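Local coordinates for prolyl 4-hydroxylase alpha subunit Fe(2+) 2OG dioxygenase domain-containing protein (Burkholderia ambifaria, PDB 3W20), which probably acts as a metal-dependent, 2-oxoglutarate-using dioxygenase of N-substituted L-amino acids, built on a double-stranded beta-helix that holds zinc in this crystal, at residues L9-T14 and L239-N244; L81-G86 and E201-L206; D87-K92 and G162-N167; L260-I263 and G268-M271. One frame throughout, in Å; residues are numbered along the deposited sequence.

Contact 1 (L9-T14 and L239-N244); sequences LMRFGT and LFQSKN
Arg11 and Gln241 bring two polar ends together, while Phe12 meets Asn244 as an aromatic ring beside an amide; no hydrogen bond joins the two segments directly. Arg11 NH1 stays 4.1 Å from Gln241 NE2. Both atoms are donors and do not bond to each other; instead Asp33 OD1 forms a salt bridge with Arg11 NH1 and accepts a hydrogen bond from Gln241 NE2, so one carboxylate oxygen joins the two ends. The arginine leaves its backbone pointing away from Gln241, but bends at chi2 (-68°) and chi3 bring the guanidinium back, its plane turned 25° from that of the amide. The long, flexible arginine suits this return path and also forms a salt bridge with Asp36, whereas Gln241 OE1 accepts from Arg199 and Arg176. In the second pair, Asn244 ND2 lies 4.3 Å from Phe12 CE2, near the ring plane. The flat ring suits its place by lying against Ile228 of strand 227-230 while offering its edge to the amide, and Asn244 OD1 accepts from Arg199 NE. Asn244 O is hydrogen-bonded to ND1 of the zinc ligand His246, whose side chain lies about 5 Å from that of Asn244.

Arg11 to Thr14 form a type II turn closed by Thr14 N to Arg11 O at 3.2 Å, with Gly13 taking the positive phi. Gln241 to Asn244 form a type I turn, which presents both amide side chains toward the other segment. The turns follow strands 4-10 and 236-241, which both pair antiparallel with strand 37-41 between them, and Asn244 touches Met195 of strand 193-196.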
loop_
_atom_site.group_PDB
_atom_site.type_symbol
_atom_site.label_atom_id
_atom_site.label_comp_id
_atom_site.label_asym_id
_atom_site.label_seq_id
_atom_site.Cartn_x
_atom_site.Cartn_y
_atom_site.Cartn_z
ATOM N N LEU A 9 30.236 23.182 5.468
ATOM C CA LEU A 9 29.029 23.653 4.789
ATOM C C LEU A 9 29.408 24.161 3.384
ATOM O O LEU A 9 30.240 25.068 3.237
ATOM C CB LEU A 9 28.393 24.756 5.652
ATOM C CG LEU A 9 27.048 25.375 5.293
ATOM C CD1 LEU A 9 26.514 25.878 6.643
ATOM C CD2 LEU A 9 27.167 26.537 4.299
HETATM N N MSE A 10 28.801 23.601 2.325
HETATM C CA MSE A 10 29.234 23.887 0.967
HETATM C C MSE A 10 28.190 24.631 0.211
HETATM O O MSE A 10 27.027 24.224 0.221
HETATM C CB MSE A 10 29.523 22.611 0.173
HETATM C CG MSE A 10 29.175 21.354 0.959
HETATM SE SE MSE A 10 30.779 20.825 2.006
HETATM C CE MSE A 10 31.464 20.538 0.266
ATOM N N ARG A 11 28.586 25.710 -0.484
ATOM C CA ARG A 11 27.700 26.365 -1.478
ATOM C C ARG A 11 28.436 26.393 -2.771
ATOM O O ARG A 11 29.666 26.548 -2.761
ATOM C CB ARG A 11 27.447 27.819 -1.029
ATOM C CG ARG A 11 26.361 27.949 -0.013
ATOM C CD ARG A 11 25.048 27.604 -0.713
ATOM N NE ARG A 11 24.144 28.701 -0.789
ATOM C CZ ARG A 11 22.848 28.599 -1.048
ATOM N NH1 ARG A 11 22.230 27.412 -1.365
ATOM N NH2 ARG A 11 22.170 29.737 -1.059
ATOM N N PHE A 12 27.732 26.269 -3.879
ATOM C CA PHE A 12 28.353 26.362 -5.210
ATOM C C PHE A 12 29.291 27.564 -5.329
ATOM O O PHE A 12 28.948 28.659 -4.931
ATOM C CB PHE A 12 27.300 26.432 -6.370
ATOM C CG PHE A 12 26.496 25.158 -6.518
ATOM C CD1 PHE A 12 27.097 24.005 -7.005
ATOM C CD2 PHE A 12 25.150 25.125 -6.094
ATOM C CE1 PHE A 12 26.365 22.828 -7.155
ATOM C CE2 PHE A 12 24.439 23.929 -6.168
ATOM C CZ PHE A 12 25.047 22.768 -6.656
ATOM N N GLY A 13 30.487 27.316 -5.908
ATOM C CA GLY A 13 31.477 28.382 -6.218
ATOM C C GLY A 13 32.186 29.028 -5.018
ATOM O O GLY A 13 32.948 29.995 -5.220
ATOM N N THR A 14 31.983 28.501 -3.816
ATOM C CA THR A 14 32.416 29.126 -2.547
ATOM C C THR A 14 33.240 28.162 -1.690
ATOM O O THR A 14 32.947 26.964 -1.666
ATOM C CB THR A 14 31.131 29.519 -1.772
ATOM O OG1 THR A 14 30.265 30.229 -2.655
ATOM C CG2 THR A 14 31.398 30.383 -0.595
ATOM N N LEU A 239 24.240 15.753 4.019
ATOM C CA LEU A 239 22.890 16.309 3.935
ATOM C C LEU A 239 22.923 17.268 2.735
ATOM O O LEU A 239 23.909 18.047 2.588
ATOM C CB LEU A 239 22.580 17.049 5.184
ATOM C CG LEU A 239 22.625 16.217 6.485
ATOM C CD1 LEU A 239 22.587 17.198 7.631
ATOM C CD2 LEU A 239 21.336 15.410 6.424
ATOM N N PHE A 240 22.008 17.103 1.775
ATOM C CA PHE A 240 22.079 17.936 0.633
ATOM C C PHE A 240 20.719 18.201 0.023
ATOM O O PHE A 240 19.747 17.474 0.298
ATOM C CB PHE A 240 22.948 17.300 -0.507
ATOM C CG PHE A 240 22.422 15.984 -1.015
ATOM C CD1 PHE A 240 21.843 15.874 -2.292
ATOM C CD2 PHE A 240 22.567 14.823 -0.235
ATOM C CE1 PHE A 240 21.350 14.620 -2.740
ATOM C CE2 PHE A 240 22.074 13.584 -0.675
ATOM C CZ PHE A 240 21.498 13.469 -1.929
ATOM N N GLN A 241 20.684 19.235 -0.830
ATOM C CA GLN A 241 19.391 19.538 -1.500
ATOM C C GLN A 241 19.199 18.558 -2.644
ATOM O O GLN A 241 19.906 18.600 -3.713
ATOM C CB GLN A 241 19.305 21.013 -1.954
ATOM C CG GLN A 241 19.340 21.940 -0.784
ATOM C CD GLN A 241 18.846 23.350 -1.185
ATOM O OE1 GLN A 241 17.844 23.463 -1.903
ATOM N NE2 GLN A 241 19.514 24.385 -0.752
ATOM N N SER A 242 18.207 17.643 -2.521
ATOM C CA SER A 242 18.210 16.506 -3.428
ATOM C C SER A 242 17.617 16.821 -4.821
ATOM O O SER A 242 17.724 16.006 -5.740
ATOM C CB SER A 242 17.539 15.292 -2.779
ATOM O OG SER A 242 16.122 15.486 -2.694
ATOM N N LYS A 243 17.025 18.032 -4.984
ATOM C CA LYS A 243 16.565 18.417 -6.332
ATOM C C LYS A 243 17.724 18.731 -7.333
ATOM O O LYS A 243 17.464 18.770 -8.563
ATOM C CB LYS A 243 15.584 19.598 -6.189
ATOM C CG LYS A 243 14.227 18.997 -5.777
ATOM C CD LYS A 243 13.196 20.115 -5.707
ATOM C CE LYS A 243 12.949 20.933 -6.987
ATOM N NZ LYS A 243 12.559 20.047 -8.169
ATOM N N ASN A 244 18.906 19.059 -6.777
ATOM C CA ASN A 244 20.118 19.282 -7.627
ATOM C C ASN A 244 20.504 17.948 -8.206
ATOM O O ASN A 244 20.525 16.937 -7.485
ATOM C CB ASN A 244 21.237 19.819 -6.768
ATOM C CG ASN A 244 20.879 21.143 -6.127
ATOM O OD1 ASN A 244 20.404 22.007 -6.750
ATOM N ND2 ASN A 244 21.257 21.313 -4.917
#

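Contact 2 (L81-G86 and E201-L206); sequences LQREQG and ESRAAL
Gln82 and Arg203 reach toward each other and cross at about a right angle, the amide plane tilted 68° from the guanidinium plane. Gln82 extends beyond CG and delivers OE1 to the edge of the guanidinium, near its plane, 2.8 Å from Arg203 NH2. The arginine arrives folded: CG lies anti to the backbone N (chi1 177°), then the chain bends at chi2 and chi3, which sets the guanidinium beside the side chain of Leu206. There Leu206, the next residue but two, lays CD1 3.6 Å above one guanidinium face, off toward the rim. A leucine suits that place because its methyl covers a flat cation without competing for its N-H groups.

Both side chains also hold the loop that follows two metal ligands of the double-stranded beta-helix, His155 and Asp157: Gln82 NE2 donates to Asp158 O and Arg203 NE to Tyr161 O. Glutamine suits the place because its NE2 can donate to a backbone carbonyl while OE1 faces the arginine. The Arg203 side chain lies about 5 Å from that of His155 and about 9 Å from the zinc ion, placing the pair close to the site, with neither residue among the zinc ligands.

Arg83, more open to solvent, swings the edge of its guanidinium round until its NH1 is 4.3 Å from Arg203 NH1. These like charges would probably repel mildly. At the start of helix 203-216, Ser202 is the N-cap, its OG accepting from Ala205 N at 3.0 Å with an N-H...O angle of 166°.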
loop_
_atom_site.group_PDB
_atom_site.type_symbol
_atom_site.label_atom_id
_atom_site.label_comp_id
_atom_site.label_asym_id
_atom_site.label_seq_id
_atom_site.Cartn_x
_atom_site.Cartn_y
_atom_site.Cartn_z
ATOM N N LEU A 81 9.291 3.254 -6.964
ATOM C CA LEU A 81 7.857 3.349 -7.180
ATOM C C LEU A 81 7.534 4.373 -8.254
ATOM O O LEU A 81 6.613 4.178 -9.042
ATOM C CB LEU A 81 7.130 3.641 -5.862
ATOM C CG LEU A 81 5.595 3.828 -5.878
ATOM C CD1 LEU A 81 4.903 2.583 -6.442
ATOM C CD2 LEU A 81 5.083 4.155 -4.499
ATOM N N GLN A 82 8.273 5.489 -8.273
ATOM C CA GLN A 82 8.047 6.543 -9.245
ATOM C C GLN A 82 8.291 6.108 -10.676
ATOM O O GLN A 82 7.755 6.763 -11.553
ATOM C CB GLN A 82 8.999 7.726 -8.984
ATOM C CG GLN A 82 8.561 8.561 -7.823
ATOM C CD GLN A 82 9.534 9.724 -7.521
ATOM O OE1 GLN A 82 10.699 9.639 -7.788
ATOM N NE2 GLN A 82 9.011 10.778 -6.867
ATOM N N ARG A 83 9.082 5.067 -10.917
ATOM C CA ARG A 83 9.326 4.622 -12.280
ATOM C C ARG A 83 8.139 3.909 -12.904
ATOM O O ARG A 83 8.023 3.788 -14.152
ATOM C CB ARG A 83 10.635 3.843 -12.352
ATOM C CG ARG A 83 11.782 4.811 -12.189
ATOM C CD ARG A 83 13.088 4.258 -12.746
ATOM N NE ARG A 83 13.762 3.555 -11.663
ATOM C CZ ARG A 83 14.557 4.131 -10.759
ATOM N NH1 ARG A 83 14.810 5.453 -10.803
ATOM N NH2 ARG A 83 15.093 3.376 -9.808
ATOM N N GLU A 84 7.232 3.401 -12.079
ATOM C CA GLU A 84 6.149 2.587 -12.616
ATOM C C GLU A 84 4.957 3.422 -13.143
ATOM O O GLU A 84 4.669 4.524 -12.640
ATOM C CB GLU A 84 5.638 1.644 -11.501
ATOM C CG GLU A 84 6.700 0.749 -10.889
ATOM C CD GLU A 84 7.229 -0.294 -11.843
ATOM O OE1 GLU A 84 6.540 -0.661 -12.832
ATOM O OE2 GLU A 84 8.357 -0.705 -11.634
ATOM N N GLN A 85 4.169 2.860 -14.088
ATOM C CA GLN A 85 3.059 3.568 -14.644
ATOM C C GLN A 85 1.807 2.705 -14.688
ATOM O O GLN A 85 1.901 1.410 -14.757
ATOM C CB GLN A 85 3.364 4.038 -16.076
ATOM C CG GLN A 85 4.705 4.734 -16.189
ATOM C CD GLN A 85 4.703 5.600 -17.427
ATOM O OE1 GLN A 85 5.370 5.294 -18.383
ATOM N NE2 GLN A 85 3.914 6.669 -17.410
ATOM N N GLY A 86 0.684 3.385 -14.603
ATOM C CA GLY A 86 -0.646 2.759 -14.819
ATOM C C GLY A 86 -0.918 1.617 -13.826
ATOM O O GLY A 86 -0.696 1.772 -12.648
ATOM N N GLU A 201 13.306 19.899 -14.154
ATOM C CA GLU A 201 11.956 20.255 -13.747
ATOM C C GLU A 201 10.963 19.084 -13.599
ATOM O O GLU A 201 9.894 19.271 -13.038
ATOM C CB GLU A 201 11.373 21.330 -14.683
ATOM C CG GLU A 201 12.117 22.672 -14.630
ATOM C CD GLU A 201 11.826 23.536 -15.879
ATOM O OE1 GLU A 201 11.154 23.035 -16.816
ATOM O OE2 GLU A 201 12.268 24.700 -15.943
ATOM N N SER A 202 11.329 17.867 -13.977
ATOM C CA SER A 202 10.330 16.812 -13.956
ATOM C C SER A 202 10.998 15.485 -14.192
ATOM O O SER A 202 12.202 15.422 -14.608
ATOM C CB SER A 202 9.270 17.087 -15.053
ATOM O OG SER A 202 9.903 16.861 -16.336
ATOM N N ARG A 203 10.231 14.394 -13.973
ATOM C CA ARG A 203 10.733 13.077 -14.294
ATOM C C ARG A 203 10.989 12.970 -15.840
ATOM O O ARG A 203 11.999 12.388 -16.225
ATOM C CB ARG A 203 9.795 11.967 -13.821
ATOM C CG ARG A 203 10.313 10.589 -14.241
ATOM C CD ARG A 203 11.644 10.202 -13.633
ATOM N NE ARG A 203 11.476 10.157 -12.209
ATOM C CZ ARG A 203 12.432 9.858 -11.377
ATOM N NH1 ARG A 203 13.645 9.430 -11.864
ATOM N NH2 ARG A 203 12.196 10.019 -10.080
ATOM N N ALA A 204 10.113 13.507 -16.661
ATOM C CA ALA A 204 10.302 13.494 -18.109
ATOM C C ALA A 204 11.653 14.197 -18.482
ATOM O O ALA A 204 12.382 13.717 -19.361
ATOM C CB ALA A 204 9.141 14.179 -18.767
ATOM N N ALA A 205 11.949 15.333 -17.859
ATOM C CA ALA A 205 13.238 16.005 -18.079
ATOM C C ALA A 205 14.405 15.125 -17.696
ATOM O O ALA A 205 15.356 15.048 -18.468
ATOM C CB ALA A 205 13.300 17.384 -17.399
ATOM N N LEU A 206 14.335 14.389 -16.564
ATOM C CA LEU A 206 15.450 13.505 -16.209
ATOM C C LEU A 206 15.556 12.373 -17.212
ATOM O O LEU A 206 16.684 11.941 -17.548
ATOM C CB LEU A 206 15.247 12.800 -14.875
ATOM C CG LEU A 206 15.476 13.589 -13.637
ATOM C CD1 LEU A 206 14.938 12.723 -12.517
ATOM C CD2 LEU A 206 16.980 13.784 -13.504
#

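Contact 3 (D87-K92 and G162-N167); sequences DKLVSK and GRDTVN
The backbones of Leu89 and Asn167 come to 8.2 Å between CA atoms where the first turn of helix 87-107 passes the coil 162-167, whose residues 165-167 have helical backbone angles without regular helical bonds. The coil is shaped by an Asx motif at Asp164. Its OD1 accepts from the backbone N of Asn167 at 3.1 Å, the donor sitting well above the carboxylate plane, 59° out of it.

Across the contact the work is done by one leucine branch. With CG anti to its backbone N (chi1 164°), Leu89 directs CD2 at the closed loop: it rests 3.9 Å from Asn167 O and 4.1 Å from Asn167 CB, and reaches Asp164 CB at 4.3 Å. The methyl meets mainly carbon and a carbonyl oxygen, while the polar ends of Asp164 and Asn167 are turned to each other. An apolar, branched residue suits this buried position, which Leu81 and Trp168 also line.

Asp164 has a further role at the helix start, since OD2 also accepts from the backbone N of Gly86, the N-cap of helix 87-107. A carboxylate is apt there, and its negative charge is probably eased by the nearby helix N-terminus. The contact borders the dimer interface: Leu89 touches Val90 of the second subunit, and Asn167 touches Gly86 of the second subunit.

An asparagine fits position 167 because its ND2 can complete the loop, donating to the syn side of Asp164 OD2 at 2.9 Å, with the acceptor close to the amide plane.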
loop_
_atom_site.group_PDB
_atom_site.type_symbol
_atom_site.label_atom_id
_atom_site.label_comp_id
_atom_site.label_asym_id
_atom_site.label_seq_id
_atom_site.Cartn_x
_atom_site.Cartn_y
_atom_site.Cartn_z
ATOM N N ASP A 87 -1.365 0.444 -14.316
ATOM C CA ASP A 87 -1.714 -0.637 -13.372
ATOM C C ASP A 87 -0.482 -1.138 -12.631
ATOM O O ASP A 87 -0.620 -1.612 -11.483
ATOM C CB ASP A 87 -2.433 -1.830 -14.049
ATOM C CG ASP A 87 -1.533 -2.587 -15.038
ATOM O OD1 ASP A 87 -0.827 -1.954 -15.847
ATOM O OD2 ASP A 87 -1.528 -3.833 -15.004
ATOM N N LYS A 88 0.680 -1.076 -13.253
ATOM C CA LYS A 88 1.914 -1.453 -12.523
ATOM C C LYS A 88 2.241 -0.474 -11.371
ATOM O O LYS A 88 2.866 -0.894 -10.370
ATOM C CB LYS A 88 3.118 -1.617 -13.447
ATOM C CG LYS A 88 2.917 -2.755 -14.468
ATOM C CD LYS A 88 3.817 -2.520 -15.678
ATOM C CE LYS A 88 4.064 -3.799 -16.497
ATOM N NZ LYS A 88 5.345 -3.650 -17.276
ATOM N N LEU A 89 1.864 0.812 -11.505
ATOM C CA LEU A 89 2.061 1.758 -10.419
ATOM C C LEU A 89 1.078 1.419 -9.287
ATOM O O LEU A 89 1.456 1.449 -8.112
ATOM C CB LEU A 89 1.816 3.187 -10.895
ATOM C CG LEU A 89 1.631 4.211 -9.859
ATOM C CD1 LEU A 89 2.979 4.340 -9.123
ATOM C CD2 LEU A 89 1.355 5.572 -10.519
ATOM N N VAL A 90 -0.170 1.042 -9.635
ATOM C CA VAL A 90 -1.129 0.637 -8.530
ATOM C C VAL A 90 -0.579 -0.593 -7.767
ATOM O O VAL A 90 -0.549 -0.593 -6.511
ATOM C CB VAL A 90 -2.511 0.346 -9.099
ATOM C CG1 VAL A 90 -3.453 -0.103 -7.997
ATOM C CG2 VAL A 90 -3.135 1.625 -9.766
ATOM N N SER A 91 -0.057 -1.578 -8.505
ATOM C CA SER A 91 0.391 -2.820 -7.869
ATOM C C SER A 91 1.683 -2.557 -7.101
ATOM O O SER A 91 1.848 -3.039 -5.983
ATOM C CB SER A 91 0.567 -4.013 -8.833
ATOM O OG SER A 91 1.446 -3.652 -9.844
ATOM N N LYS A 92 2.613 -1.781 -7.669
ATOM C CA LYS A 92 3.854 -1.453 -6.886
ATOM C C LYS A 92 3.556 -0.582 -5.688
ATOM O O LYS A 92 4.261 -0.726 -4.676
ATOM C CB LYS A 92 4.932 -0.806 -7.754
ATOM C CG LYS A 92 6.343 -0.903 -7.214
ATOM C CD LYS A 92 6.757 -2.367 -7.130
ATOM C CE LYS A 92 8.258 -2.636 -7.166
ATOM N NZ LYS A 92 8.791 -2.777 -8.552
ATOM N N GLY A 162 6.940 11.479 -10.202
ATOM C CA GLY A 162 6.449 10.211 -10.813
ATOM C C GLY A 162 6.562 10.270 -12.330
ATOM O O GLY A 162 6.277 11.321 -12.978
ATOM N N ARG A 163 6.962 9.160 -12.913
ATOM C CA ARG A 163 6.959 9.109 -14.375
ATOM C C ARG A 163 5.564 9.218 -14.949
ATOM O O ARG A 163 5.377 9.781 -16.026
ATOM C CB ARG A 163 7.649 7.840 -14.844
ATOM C CG ARG A 163 7.729 7.715 -16.344
ATOM C CD ARG A 163 8.635 6.520 -16.629
ATOM N NE ARG A 163 10.051 6.807 -16.458
ATOM C CZ ARG A 163 10.983 5.924 -16.065
ATOM N NH1 ARG A 163 10.727 4.630 -15.825
ATOM N NH2 ARG A 163 12.234 6.325 -16.004
ATOM N N ASP A 164 4.589 8.613 -14.289
ATOM C CA ASP A 164 3.198 8.691 -14.761
ATOM C C ASP A 164 2.584 9.941 -14.208
ATOM O O ASP A 164 2.098 9.912 -13.093
ATOM C CB ASP A 164 2.453 7.422 -14.293
ATOM C CG ASP A 164 1.022 7.346 -14.813
ATOM O OD1 ASP A 164 0.419 8.428 -15.095
ATOM O OD2 ASP A 164 0.472 6.211 -14.835
ATOM N N THR A 165 2.606 11.046 -14.986
ATOM C CA THR A 165 2.258 12.346 -14.431
ATOM C C THR A 165 0.848 12.362 -13.922
ATOM O O THR A 165 0.536 12.989 -12.886
ATOM C CB THR A 165 2.369 13.457 -15.518
ATOM O OG1 THR A 165 3.627 13.240 -16.170
ATOM C CG2 THR A 165 2.340 14.818 -14.827
ATOM N N VAL A 166 -0.059 11.708 -14.647
ATOM C CA VAL A 166 -1.467 11.828 -14.298
ATOM C C VAL A 166 -1.809 11.050 -13.023
ATOM O O VAL A 166 -2.531 11.549 -12.156
ATOM C CB VAL A 166 -2.325 11.283 -15.447
ATOM C CG1 VAL A 166 -3.789 11.228 -15.063
ATOM C CG2 VAL A 166 -2.146 12.219 -16.636
ATOM N N ASN A 167 -1.279 9.848 -12.948
ATOM C CA ASN A 167 -1.635 8.920 -11.862
ATOM C C ASN A 167 -0.725 8.985 -10.640
ATOM O O ASN A 167 -1.069 8.441 -9.612
ATOM C CB ASN A 167 -1.636 7.487 -12.477
ATOM C CG ASN A 167 -2.693 7.348 -13.534
ATOM O OD1 ASN A 167 -3.796 7.852 -13.366
ATOM N ND2 ASN A 167 -2.386 6.640 -14.615
#

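Contact 4 (L260-I263 and G268-M271); sequences LFLI and GWRM
The beta hairpin of strands 255-265 and 268-272 is joined here through two residue pairs, Leu262 with Met271 and Ile263 with Arg270. The latter is the hydrogen-bonded pair: Ile263 N donates to Arg270 O at 3.0 Å, and Arg270 N returns a bond to Ile263 O at 2.9 Å, nearly along the C=O axis. The short segments run antiparallel at 156°. In the non-hydrogen-bonded pair, Leu262 CD2 packs 3.6 Å from Met271 CG, the two side chains lying side by side and pointing the same way. Met271, present as selenomethionine, bends at chi3, and its SE lies 4.1 Å from Leu260 CD2. Such flexible and branched apolar chains suit this face, where Leu260 and Met271 meet helix 111-120.

This hairpin belongs to the double-stranded beta-helix, and strand 255-265 also carries the 2-oxoglutarate-binding residues Arg255 and Thr257, though no 2-oxoglutarate is bound to this chain. The end of the Phe261 side chain leads away from strand 268-272, and its nearest atom is about 4 Å from the zinc ion.

Trp269 swings back across the hairpin until CZ3 is 4.0 Å from Leu262 CB, its broad ring also stacking with His264. Gly268 adopts a positive phi (128°) that a side chain would hardly tolerate. The Arg270 chain bends at chi2 and folds over its own strand, where NH1 donates to Trp269 O at 3.0 Å, with that oxygen in the guanidinium plane.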
loop_
_atom_site.group_PDB
_atom_site.type_symbol
_atom_site.label_atom_id
_atom_site.label_comp_id
_atom_site.label_asym_id
_atom_site.label_seq_id
_atom_site.Cartn_x
_atom_site.Cartn_y
_atom_site.Cartn_z
ATOM N N LEU A 260 17.929 8.439 4.016
ATOM C CA LEU A 260 16.521 8.733 3.833
ATOM C C LEU A 260 16.436 10.125 3.184
ATOM O O LEU A 260 17.463 10.701 2.819
ATOM C CB LEU A 260 15.829 8.726 5.182
ATOM C CG LEU A 260 16.421 9.500 6.347
ATOM C CD1 LEU A 260 16.235 11.038 6.297
ATOM C CD2 LEU A 260 15.805 8.941 7.665
ATOM N N PHE A 261 15.195 10.594 3.026
ATOM C CA PHE A 261 14.953 11.951 2.568
ATOM C C PHE A 261 14.041 12.650 3.577
ATOM O O PHE A 261 13.251 12.031 4.340
ATOM C CB PHE A 261 14.236 11.882 1.190
ATOM C CG PHE A 261 15.125 11.335 0.132
ATOM C CD1 PHE A 261 15.962 12.203 -0.623
ATOM C CD2 PHE A 261 15.117 9.948 -0.148
ATOM C CE1 PHE A 261 16.822 11.712 -1.620
ATOM C CE2 PHE A 261 15.970 9.446 -1.161
ATOM C CZ PHE A 261 16.845 10.297 -1.849
ATOM N N LEU A 262 14.108 13.976 3.542
ATOM C CA LEU A 262 13.302 14.808 4.419
ATOM C C LEU A 262 12.555 15.868 3.627
ATOM O O LEU A 262 13.113 16.447 2.749
ATOM C CB LEU A 262 14.262 15.545 5.358
ATOM C CG LEU A 262 14.978 14.701 6.422
ATOM C CD1 LEU A 262 16.198 15.510 6.872
ATOM C CD2 LEU A 262 14.071 14.400 7.607
ATOM N N ILE A 263 11.288 16.120 3.945
ATOM C CA ILE A 263 10.618 17.322 3.509
ATOM C C ILE A 263 9.993 18.060 4.694
ATOM O O ILE A 263 9.605 17.459 5.673
ATOM C CB ILE A 263 9.499 17.049 2.451
ATOM C CG1 ILE A 263 8.546 15.916 2.918
ATOM C CG2 ILE A 263 10.202 16.657 1.167
ATOM C CD1 ILE A 263 7.381 15.723 1.920
ATOM N N GLY A 268 5.238 19.511 10.121
ATOM C CA GLY A 268 6.560 19.299 10.685
ATOM C C GLY A 268 7.397 18.537 9.643
ATOM O O GLY A 268 6.932 18.195 8.535
ATOM N N TRP A 269 8.588 18.211 10.054
ATOM C CA TRP A 269 9.547 17.445 9.240
ATOM C C TRP A 269 9.102 16.037 9.078
ATOM O O TRP A 269 8.684 15.379 10.037
ATOM C CB TRP A 269 10.846 17.481 10.002
ATOM C CG TRP A 269 11.587 18.768 9.798
ATOM C CD1 TRP A 269 11.689 19.858 10.694
ATOM C CD2 TRP A 269 12.296 19.168 8.616
ATOM N NE1 TRP A 269 12.387 20.895 10.114
ATOM C CE2 TRP A 269 12.815 20.515 8.873
ATOM C CE3 TRP A 269 12.608 18.546 7.410
ATOM C CZ2 TRP A 269 13.567 21.187 7.918
ATOM C CZ3 TRP A 269 13.372 19.242 6.492
ATOM C CH2 TRP A 269 13.848 20.530 6.758
ATOM N N ARG A 270 9.149 15.537 7.859
ATOM C CA ARG A 270 8.741 14.191 7.572
ATOM C C ARG A 270 9.881 13.420 6.833
ATOM O O ARG A 270 10.573 13.999 5.992
ATOM C CB ARG A 270 7.452 14.201 6.764
ATOM C CG ARG A 270 6.250 14.804 7.516
ATOM C CD ARG A 270 5.872 13.899 8.659
ATOM N NE ARG A 270 4.666 14.362 9.382
ATOM C CZ ARG A 270 4.691 15.176 10.438
ATOM N NH1 ARG A 270 5.831 15.680 10.952
ATOM N NH2 ARG A 270 3.530 15.459 11.031
HETATM N N MSE A 271 10.015 12.127 7.125
HETATM C CA MSE A 271 11.107 11.269 6.623
HETATM C C MSE A 271 10.496 10.208 5.715
HETATM O O MSE A 271 9.421 9.668 5.983
HETATM C CB MSE A 271 11.743 10.442 7.762
HETATM C CG MSE A 271 12.440 11.415 8.730
HETATM SE SE MSE A 271 13.062 10.425 10.323
HETATM C CE MSE A 271 11.262 10.208 11.150
#

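How the contacts relate
Of the four, contact 1 closes the longest loop, and contact 2 is nested within it; contact 3 is nested in turn inside contact 2. Contact 4 follows in series near the C-terminus. Contacts 1 and 4 share the large mixed sheet, with centres about 17 Å apart, and touch where Ser242 CB packs 3.8 Å from Phe261 CE1. Contacts 2 and 3 are neighbours, their centres about 9 Å apart, linked by consecutive helices 78-83 and 87-107 and by the loop after Asp157. Contacts 1 and 3 are farthest apart, at about 30 Å between centres. Together they run from the beta core, past the zinc site, to the helical edge at the second subunit.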